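Local coordinates for protein flavodoxin (Aquifex aeolicus, PDB 2ARK) that binds FMN and probably serves as a low-potential electron donor to a number of redox enzymes, at residues V125-A139 / E149-L161. Sequence-based numbering, arbitrary orientation.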
loop_
_atom_site.group_PDB
_atom_site.type_symbol
_atom_site.label_atom_id
_atom_site.label_comp_id
_atom_site.label_asym_id
_atom_site.label_seq_id
_atom_site.Cartn_x
_atom_site.Cartn_y
_atom_site.Cartn_z
ATOM N N VAL A 125 8.269 13.306 4.695
ATOM C CA VAL A 125 9.074 14.154 5.588
ATOM C C VAL A 125 9.111 13.663 7.012
ATOM O O VAL A 125 8.091 13.361 7.599
ATOM C CB VAL A 125 8.608 15.641 5.547
ATOM C CG1 VAL A 125 9.380 16.475 6.534
ATOM C CG2 VAL A 125 8.764 16.210 4.153
ATOM N N THR A 126 10.309 13.587 7.575
ATOM C CA THR A 126 10.490 13.121 8.961
ATOM C C THR A 126 10.109 14.177 9.996
ATOM O O THR A 126 9.655 13.848 11.089
ATOM C CB THR A 126 11.943 12.733 9.220
ATOM O OG1 THR A 126 12.790 13.747 8.693
ATOM C CG2 THR A 126 12.292 11.385 8.554
ATOM N N ASP A 127 10.318 15.443 9.652
ATOM C CA ASP A 127 10.062 16.569 10.565
ATOM C C ASP A 127 8.786 16.434 11.379
ATOM O O ASP A 127 7.730 16.108 10.853
ATOM C CB ASP A 127 9.999 17.898 9.799
ATOM C CG ASP A 127 11.261 18.184 9.055
ATOM O OD1 ASP A 127 12.058 17.222 8.845
ATOM O OD2 ASP A 127 11.463 19.364 8.701
ATOM N N TYR A 128 8.920 16.681 12.681
ATOM C CA TYR A 128 7.767 16.939 13.517
ATOM C C TYR A 128 7.559 18.434 13.636
ATOM O O TYR A 128 8.423 19.208 14.058
ATOM C CB TYR A 128 7.911 16.336 14.880
ATOM C CG TYR A 128 7.458 14.918 14.975
ATOM C CD1 TYR A 128 8.134 13.894 14.285
ATOM C CD2 TYR A 128 6.382 14.575 15.802
ATOM C CE1 TYR A 128 7.732 12.550 14.402
ATOM C CE2 TYR A 128 5.983 13.246 15.945
ATOM C CZ TYR A 128 6.662 12.244 15.237
ATOM O OH TYR A 128 6.270 10.947 15.390
ATOM N N VAL A 129 6.363 18.806 13.269
ATOM C CA VAL A 129 6.009 20.145 13.008
ATOM C C VAL A 129 5.102 20.512 14.189
ATOM O O VAL A 129 4.815 21.670 14.465
ATOM C CB VAL A 129 5.381 20.095 11.609
ATOM C CG1 VAL A 129 3.893 20.384 11.590
ATOM C CG2 VAL A 129 6.255 20.799 10.574
ATOM N N GLY A 130 4.711 19.480 14.919
ATOM C CA GLY A 130 4.000 19.597 16.187
ATOM C C GLY A 130 4.385 18.390 17.026
ATOM O O GLY A 130 4.892 17.397 16.509
ATOM N N LYS A 131 4.134 18.471 18.321
ATOM C CA LYS A 131 4.578 17.457 19.281
ATOM C C LYS A 131 4.127 16.055 18.842
ATOM O O LYS A 131 4.876 15.086 18.982
ATOM C CB LYS A 131 4.022 17.804 20.658
ATOM C CG LYS A 131 4.784 17.270 21.824
ATOM C CD LYS A 131 4.271 18.003 23.074
ATOM C CE LYS A 131 5.356 18.200 24.138
ATOM N NZ LYS A 131 4.973 19.317 25.007
ATOM N N LYS A 132 2.903 15.977 18.314
ATOM C CA LYS A 132 2.321 14.735 17.787
ATOM C C LYS A 132 1.850 14.933 16.336
ATOM O O LYS A 132 0.828 14.389 15.918
ATOM C CB LYS A 132 1.133 14.301 18.661
ATOM C CG LYS A 132 1.536 13.777 19.988
ATOM C CD LYS A 132 0.441 12.973 20.679
ATOM C CE LYS A 132 1.086 11.995 21.693
ATOM N NZ LYS A 132 2.178 11.109 21.049
ATOM N N PHE A 133 2.575 15.737 15.575
ATOM C CA PHE A 133 2.130 16.063 14.250
ATOM C C PHE A 133 3.269 16.010 13.224
ATOM O O PHE A 133 4.216 16.811 13.281
ATOM C CB PHE A 133 1.375 17.409 14.214
ATOM C CG PHE A 133 0.354 17.475 13.121
ATOM C CD1 PHE A 133 0.702 17.932 11.848
ATOM C CD2 PHE A 133 -0.935 17.019 13.335
ATOM C CE1 PHE A 133 -0.227 17.935 10.802
ATOM C CE2 PHE A 133 -1.890 17.045 12.307
ATOM C CZ PHE A 133 -1.530 17.491 11.032
ATOM N N THR A 134 3.136 15.079 12.269
ATOM C CA THR A 134 4.158 14.868 11.250
ATOM C C THR A 134 3.597 14.652 9.834
ATOM O O THR A 134 2.419 14.916 9.567
ATOM C CB THR A 134 5.179 13.792 11.686
ATOM O OG1 THR A 134 6.329 13.859 10.851
ATOM C CG2 THR A 134 4.596 12.375 11.687
ATOM N N LEU A 135 4.447 14.203 8.910
ATOM C CA LEU A 135 4.072 14.157 7.505
ATOM C C LEU A 135 4.936 13.150 6.745
ATOM O O LEU A 135 5.439 13.418 5.633
ATOM C CB LEU A 135 4.128 15.574 6.899
ATOM C CG LEU A 135 5.376 16.476 6.950
ATOM C CD1 LEU A 135 5.464 17.298 5.648
ATOM C CD2 LEU A 135 5.392 17.383 8.208
ATOM N N HIS A 136 5.043 11.954 7.332
ATOM C CA HIS A 136 5.942 10.906 6.850
ATOM C C HIS A 136 5.748 10.429 5.412
ATOM O O HIS A 136 6.718 9.997 4.763
ATOM C CB HIS A 136 5.939 9.692 7.812
ATOM C CG HIS A 136 6.554 9.974 9.138
ATOM N ND1 HIS A 136 7.132 11.183 9.455
ATOM C CD2 HIS A 136 6.710 9.189 10.230
ATOM C CE1 HIS A 136 7.606 11.139 10.685
ATOM N NE2 HIS A 136 7.369 9.937 11.174
ATOM N N TYR A 137 4.503 10.444 4.946
ATOM C CA TYR A 137 4.161 10.001 3.567
ATOM C C TYR A 137 3.615 11.148 2.727
ATOM O O TYR A 137 3.332 11.000 1.532
ATOM C CB TYR A 137 3.262 8.735 3.575
ATOM C CG TYR A 137 4.005 7.660 4.327
ATOM C CD1 TYR A 137 3.741 7.409 5.685
ATOM C CD2 TYR A 137 5.068 6.998 3.726
ATOM C CE1 TYR A 137 4.514 6.455 6.421
ATOM C CE2 TYR A 137 5.868 6.050 4.452
ATOM C CZ TYR A 137 5.572 5.778 5.787
ATOM O OH TYR A 137 6.347 4.844 6.489
ATOM N N GLY A 138 3.508 12.305 3.359
ATOM C CA GLY A 138 3.049 13.515 2.692
ATOM C C GLY A 138 2.272 14.310 3.704
ATOM O O GLY A 138 1.947 13.799 4.787
ATOM N N ALA A 139 1.978 15.551 3.378
ATOM C CA ALA A 139 1.172 16.370 4.278
ATOM C C ALA A 139 -0.287 15.871 4.282
ATOM O O ALA A 139 -0.877 15.682 3.244
ATOM C CB ALA A 139 1.284 17.865 3.908
ATOM N N GLU A 149 -0.007 23.702 13.556
ATOM C CA GLU A 149 0.763 22.553 13.091
ATOM C C GLU A 149 0.259 21.992 11.737
ATOM O O GLU A 149 1.072 21.557 10.906
ATOM C CB GLU A 149 0.885 21.475 14.182
ATOM C CG GLU A 149 -0.425 20.944 14.754
ATOM C CD GLU A 149 -0.214 20.065 16.003
ATOM O OE1 GLU A 149 -1.052 19.163 16.265
ATOM O OE2 GLU A 149 0.797 20.270 16.720
ATOM N N GLU A 150 -1.057 22.049 11.504
ATOM C CA GLU A 150 -1.626 21.649 10.220
ATOM C C GLU A 150 -1.145 22.552 9.102
ATOM O O GLU A 150 -0.793 22.066 8.031
ATOM C CB GLU A 150 -3.149 21.635 10.259
ATOM C CG GLU A 150 -3.666 20.535 11.131
ATOM C CD GLU A 150 -5.164 20.568 11.325
ATOM O OE1 GLU A 150 -5.787 21.657 11.238
ATOM O OE2 GLU A 150 -5.723 19.474 11.561
ATOM N N LYS A 151 -1.122 23.865 9.362
ATOM C CA LYS A 151 -0.654 24.840 8.369
ATOM C C LYS A 151 0.836 24.627 8.105
ATOM O O LYS A 151 1.289 24.666 6.952
ATOM C CB LYS A 151 -1.008 26.282 8.781
ATOM C CG LYS A 151 -2.537 26.486 8.965
ATOM C CD LYS A 151 -3.060 27.925 8.740
ATOM C CE LYS A 151 -3.357 28.706 10.050
ATOM N NZ LYS A 151 -4.101 30.048 9.863
ATOM N N GLU A 152 1.568 24.326 9.178
ATOM C CA GLU A 152 3.026 24.158 9.129
ATOM C C GLU A 152 3.453 22.872 8.438
ATOM O O GLU A 152 4.449 22.874 7.723
ATOM C CB GLU A 152 3.662 24.305 10.527
ATOM C CG GLU A 152 5.198 24.465 10.549
ATOM C CD GLU A 152 5.754 25.522 9.579
ATOM O OE1 GLU A 152 6.840 25.274 9.014
ATOM O OE2 GLU A 152 5.119 26.593 9.364
ATOM N N ALA A 153 2.694 21.787 8.631
ATOM C CA ALA A 153 2.921 20.526 7.888
ATOM C C ALA A 153 2.945 20.783 6.378
ATOM O O ALA A 153 3.803 20.258 5.669
ATOM C CB ALA A 153 1.847 19.501 8.236
ATOM N N CYS A 154 1.997 21.608 5.916
ATOM C CA CYS A 154 1.806 21.920 4.505
ATOM C C CYS A 154 2.956 22.717 3.983
ATOM O O CYS A 154 3.504 22.413 2.949
ATOM C CB CYS A 154 0.513 22.699 4.280
ATOM S SG CYS A 154 -0.990 21.717 4.540
ATOM N N ARG A 155 3.321 23.743 4.715
ATOM C CA ARG A 155 4.501 24.499 4.421
ATOM C C ARG A 155 5.760 23.633 4.385
ATOM O O ARG A 155 6.564 23.747 3.451
ATOM C CB ARG A 155 4.647 25.605 5.444
ATOM C CG ARG A 155 3.600 26.693 5.382
ATOM C CD ARG A 155 4.087 27.923 6.196
ATOM N NE ARG A 155 2.973 28.826 6.480
ATOM C CZ ARG A 155 2.288 28.853 7.625
ATOM N NH1 ARG A 155 2.629 28.049 8.634
ATOM N NH2 ARG A 155 1.266 29.704 7.772
ATOM N N ARG A 156 5.932 22.764 5.377
ATOM C CA ARG A 156 7.144 21.942 5.447
ATOM C C ARG A 156 7.361 21.039 4.222
ATOM O O ARG A 156 8.508 20.879 3.753
ATOM C CB ARG A 156 7.199 21.101 6.728
ATOM C CG ARG A 156 8.564 20.436 6.942
ATOM C CD ARG A 156 9.672 21.520 7.107
ATOM N NE ARG A 156 9.185 22.561 8.002
ATOM C CZ ARG A 156 9.318 22.540 9.321
ATOM N NH1 ARG A 156 8.806 23.518 10.035
ATOM N NH2 ARG A 156 9.973 21.564 9.923
ATOM N N LEU A 157 6.269 20.448 3.725
ATOM C CA LEU A 157 6.317 19.665 2.504
ATOM C C LEU A 157 6.956 20.412 1.339
ATOM O O LEU A 157 7.878 19.907 0.718
ATOM C CB LEU A 157 4.925 19.172 2.120
ATOM C CG LEU A 157 4.993 18.118 0.984
ATOM C CD1 LEU A 157 5.573 16.714 1.452
ATOM C CD2 LEU A 157 3.664 17.991 0.318
ATOM N N GLY A 158 6.456 21.620 1.049
ATOM C CA GLY A 158 6.963 22.433 -0.049
ATOM C C GLY A 158 8.399 22.857 0.170
ATOM O O GLY A 158 9.187 22.891 -0.785
ATOM N N ARG A 159 8.716 23.191 1.425
ATOM C CA ARG A 159 10.071 23.503 1.912
ATOM C C ARG A 159 11.058 22.375 1.604
ATOM O O ARG A 159 12.120 22.616 1.034
ATOM C CB ARG A 159 10.037 23.669 3.436
ATOM C CG ARG A 159 10.935 24.702 4.058
ATOM C CD ARG A 159 12.334 24.858 3.482
ATOM N NE ARG A 159 12.551 26.268 3.214
ATOM C CZ ARG A 159 13.387 27.095 3.833
ATOM N NH1 ARG A 159 14.235 26.703 4.766
ATOM N NH2 ARG A 159 13.387 28.347 3.458
ATOM N N ARG A 160 10.716 21.160 2.034
ATOM C CA ARG A 160 11.571 20.008 1.812
ATOM C C ARG A 160 11.667 19.665 0.325
ATOM O O ARG A 160 12.732 19.292 -0.161
ATOM C CB ARG A 160 11.129 18.815 2.669
ATOM C CG ARG A 160 12.155 17.660 2.772
ATOM C CD ARG A 160 13.544 18.027 3.336
ATOM N NE ARG A 160 13.505 19.030 4.409
ATOM C CZ ARG A 160 13.103 18.803 5.669
ATOM N NH1 ARG A 160 12.700 17.594 6.056
ATOM N NH2 ARG A 160 13.106 19.801 6.546
ATOM N N LEU A 161 10.557 19.809 -0.400
ATOM C CA LEU A 161 10.563 19.644 -1.854
ATOM C C LEU A 161 11.572 20.583 -2.493
ATOM O O LEU A 161 12.393 20.150 -3.305
ATOM C CB LEU A 161 9.186 19.932 -2.424
ATOM C CG LEU A 161 8.691 19.243 -3.700
ATOM C CD1 LEU A 161 7.697 20.148 -4.375
ATOM C CD2 LEU A 161 9.778 18.746 -4.682
HETATM O O HOH W 1 9.652 21.261 12.877
HETATM O O HOH W 2 0.806 17.844 18.117
#
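In this flavodoxin-like fold, the long helix 148-168 packs on the hairpin of strands 125-128 and 133-135 that precedes it: V125, V129, F133 and L135 meet the face of helix 149-161 that carries A153 and L157. The polar side of the contact is a salt-bridge network around D127. R160 grips this carboxylate end-on with two nitrogens. Its NH1 bonds D127 OD1 at 2.9 Å, nearly straight at 173° but from above the carboxylate plane. Its NH2 reaches D127 OD2 on the syn side at 2.7 Å. R156 NH2 takes the anti side of the same D127 OD2 at 2.9 Å, in its own guanidinium plane. R185 adds a further salt bridge to D127 OD1. R156 leaves the helix with CG anti to the backbone N (chi1 -170°), then bends at chi2 and chi3, which brings its guanidinium across D127 and past V129. V129 CG2 lies over one face of that group, 3.7 Å from R156 CZ. R156 NH1 is held by E152 OE1, and a water links R156 NH2 to Y128 O. A leucine at R156 would probably leave D127 OD2 without its anti-side partner and E152 OE1 without its mate.

The apolar side is close-packed. A153 CB sits at the edge of the F133 ring, 3.7 Å from F133 CE1. E149 runs obliquely along F133, ring and carboxylate planes 27° apart, and its OE2 joins K132 N through a water. L135 CD1 fits against the helix backbone, 3.4 Å from A153 O. V129 and G130 form a classic beta bulge opposite F133. A139 and L157 continue the packing onto F94 of strand 90-97. This is the helix-on-sheet packing of the flavodoxin-like alpha/beta sandwich, here with helix 148-168 lying over the hairpin and the neighbouring strand 90-97.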